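PDB 2A0J: PTS system, nitrogen regulatory IIA protein from Neisseria meningitidis, which probably acts as a phosphotransferase-system IIA protein in nitrogen regulation, taking part in phosphohistidine-dependent phosphotransfer and protein kinase activation. Local coordinates for residues F26-A29 / G30-E34. Numbering follows the deposited sequence.
Sequences FEEA and GLLLE
Glu28 and Leu32 meet one turn apart on helix 22-33, and Leu32 is the side chain to follow. Its CB leans over the backbone of the preceding turn, 3.5 Å from Ala29 O. The next atom, CG, lies 3.4 Å from Glu28 O, the same oxygen that accepts the Leu32 N-H, so the carbonyl is met by both the backbone and the side chain of one residue. With CG anti to its own carbonyl carbon (chi1 -65°), the branch turns back toward Glu28. There it divides: CD1 stays near Glu28 O, while Glu28 OE1 lies 3.9 Å from Leu32 CG, with CD2 only slightly farther off. The Glu28 chain, bent at chi2 (-61°), carries its carboxylate over to these leucines. OE2 then goes to the neighbouring Leu31, 3.6 Å from its CD1, and the two side chains cross at about a right angle. This is ordinary i to i+3 and i to i+4 packing on a helix that lies beside the mixed sheet of the EIIA type 2 domain. Leu33 packs on Ala79 and Ile102 of the sheet, while Phe26 sets its ring edge-to-face with Phe49 of helix 41-52. Through the backbone, Gly30 N donates a hydrogen bond to Phe26 O, and Leu33 N reaches Ala29 O at 3.0 Å with an N-H...O angle of 162°. Glu34 then leaves helical geometry, and Leu33 O accepts a hydrogen bond from Ser37 OG.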
ATOM      1  N   PHE A  26       3.437   7.657   5.476  1.00 17.65           N
ATOM      2  CA  PHE A  26       1.982   7.784   5.499  1.00 22.98           C
ATOM      3  C   PHE A  26       1.511   9.150   4.999  1.00 22.50           C
ATOM      4  O   PHE A  26       0.446   9.261   4.390  1.00 17.24           O
ATOM      5  CB  PHE A  26       1.435   7.515   6.912  1.00 22.99           C
ATOM      6  CG  PHE A  26       1.127   6.061   7.183  1.00 18.32           C
ATOM      7  CD1 PHE A  26       2.133   5.104   7.181  1.00 22.24           C
ATOM      8  CD2 PHE A  26      -0.175   5.648   7.438  1.00 30.03           C
ATOM      9  CE1 PHE A  26       1.847   3.759   7.428  1.00 18.36           C
ATOM     10  CE2 PHE A  26      -0.471   4.305   7.684  1.00 22.09           C
ATOM     11  CZ  PHE A  26       0.539   3.362   7.679  1.00 15.31           C
ATOM     12  N   GLU A  27       2.293  10.191   5.255  1.00 24.58           N
ATOM     13  CA  GLU A  27       1.914  11.519   4.784  1.00 29.01           C
ATOM     14  C   GLU A  27       1.946  11.551   3.265  1.00 23.21           C
ATOM     15  O   GLU A  27       1.032  12.064   2.629  1.00 25.47           O
ATOM     16  CB  GLU A  27       2.851  12.581   5.352  1.00 38.16           C
ATOM     17  CG  GLU A  27       2.557  12.927   6.800  1.00 47.31           C
ATOM     18  CD  GLU A  27       3.523  13.943   7.363  1.00 55.85           C
ATOM     19  OE1 GLU A  27       3.308  14.389   8.507  1.00 77.12           O
ATOM     20  OE2 GLU A  27       4.500  14.293   6.665  1.00 47.89           O
ATOM     21  N   GLU A  28       2.998  10.981   2.689  1.00 22.33           N
ATOM     22  CA  GLU A  28       3.141  10.929   1.246  1.00 25.21           C
ATOM     23  C   GLU A  28       2.013  10.113   0.602  1.00 25.65           C
ATOM     24  O   GLU A  28       1.618  10.376  -0.537  1.00 21.78           O
ATOM     25  CB  GLU A  28       4.495  10.320   0.880  1.00 34.70           C
ATOM     26  CG  GLU A  28       5.346  11.215  -0.011  1.00 56.34           C
ATOM     27  CD  GLU A  28       4.684  11.515  -1.344  1.00 59.02           C
ATOM     28  OE1 GLU A  28       4.525  10.584  -2.161  1.00 57.09           O
ATOM     29  OE2 GLU A  28       4.321  12.686  -1.572  1.00 66.62           O
ATOM     30  N   ALA A  29       1.502   9.121   1.328  1.00 24.58           N
ATOM     31  CA  ALA A  29       0.423   8.284   0.813  1.00 26.70           C
ATOM     32  C   ALA A  29      -0.863   9.101   0.714  1.00 27.31           C
ATOM     33  O   ALA A  29      -1.582   9.013  -0.283  1.00 28.48           O
ATOM     34  CB  ALA A  29       0.212   7.076   1.717  1.00 27.27           C
ATOM     35  N   GLY A  30      -1.144   9.900   1.742  1.00 21.20           N
ATOM     36  CA  GLY A  30      -2.337  10.726   1.721  1.00 19.55           C
ATOM     37  C   GLY A  30      -2.354  11.584   0.468  1.00 19.14           C
ATOM     38  O   GLY A  30      -3.398  11.797  -0.153  1.00 18.67           O
ATOM     39  N   LEU A  31      -1.179  12.073   0.094  1.00 23.09           N
ATOM     40  CA  LEU A  31      -1.026  12.909  -1.091  1.00 25.07           C
ATOM     41  C   LEU A  31      -1.336  12.150  -2.385  1.00 25.82           C
ATOM     42  O   LEU A  31      -2.018  12.668  -3.266  1.00 26.84           O
ATOM     43  CB  LEU A  31       0.395  13.482  -1.125  1.00 11.28           C
ATOM     44  CG  LEU A  31       0.577  14.602  -0.097  1.00 27.70           C
ATOM     45  CD1 LEU A  31       2.055  14.945   0.087  1.00 23.87           C
ATOM     46  CD2 LEU A  31      -0.231  15.821  -0.558  1.00  9.84           C
ATOM     47  N   LEU A  32      -0.843  10.918  -2.486  1.00 20.50           N
ATOM     48  CA  LEU A  32      -1.070  10.087  -3.663  1.00 15.72           C
ATOM     49  C   LEU A  32      -2.546   9.726  -3.858  1.00 23.77           C
ATOM     50  O   LEU A  32      -3.048   9.717  -4.983  1.00 27.81           O
ATOM     51  CB  LEU A  32      -0.251   8.799  -3.556  1.00 16.87           C
ATOM     52  CG  LEU A  32       1.274   8.908  -3.577  1.00 14.32           C
ATOM     53  CD1 LEU A  32       1.878   7.533  -3.386  1.00 17.26           C
ATOM     54  CD2 LEU A  32       1.726   9.513  -4.886  1.00  4.34           C
ATOM     55  N   LEU A  33      -3.237   9.425  -2.762  1.00 17.73           N
ATOM     56  CA  LEU A  33      -4.642   9.046  -2.822  1.00 13.77           C
ATOM     57  C   LEU A  33      -5.618  10.219  -2.648  1.00 18.18           C
ATOM     58  O   LEU A  33      -6.824  10.061  -2.811  1.00 13.31           O
ATOM     59  CB  LEU A  33      -4.920   7.967  -1.773  1.00 12.49           C
ATOM     60  CG  LEU A  33      -3.962   6.765  -1.815  1.00 14.36           C
ATOM     61  CD1 LEU A  33      -4.497   5.688  -0.901  1.00 11.61           C
ATOM     62  CD2 LEU A  33      -3.821   6.217  -3.236  1.00 13.95           C
ATOM     63  N   GLU A  34      -5.081  11.395  -2.339  1.00 17.06           N
ATOM     64  CA  GLU A  34      -5.868  12.610  -2.141  1.00 21.65           C
ATOM     65  C   GLU A  34      -6.841  12.972  -3.273  1.00 27.76           C
ATOM     66  O   GLU A  34      -6.526  12.855  -4.458  1.00 24.53           O
ATOM     67  CB  GLU A  34      -4.919  13.791  -1.911  1.00 26.30           C
ATOM     68  CG  GLU A  34      -5.603  15.139  -1.760  1.00 22.54           C
ATOM     69  CD  GLU A  34      -4.621  16.276  -1.565  1.00 32.19           C
ATOM     70  OE1 GLU A  34      -5.075  17.412  -1.318  1.00 48.59           O
ATOM     71  OE2 GLU A  34      -3.399  16.041  -1.663  1.00 34.03           O
TER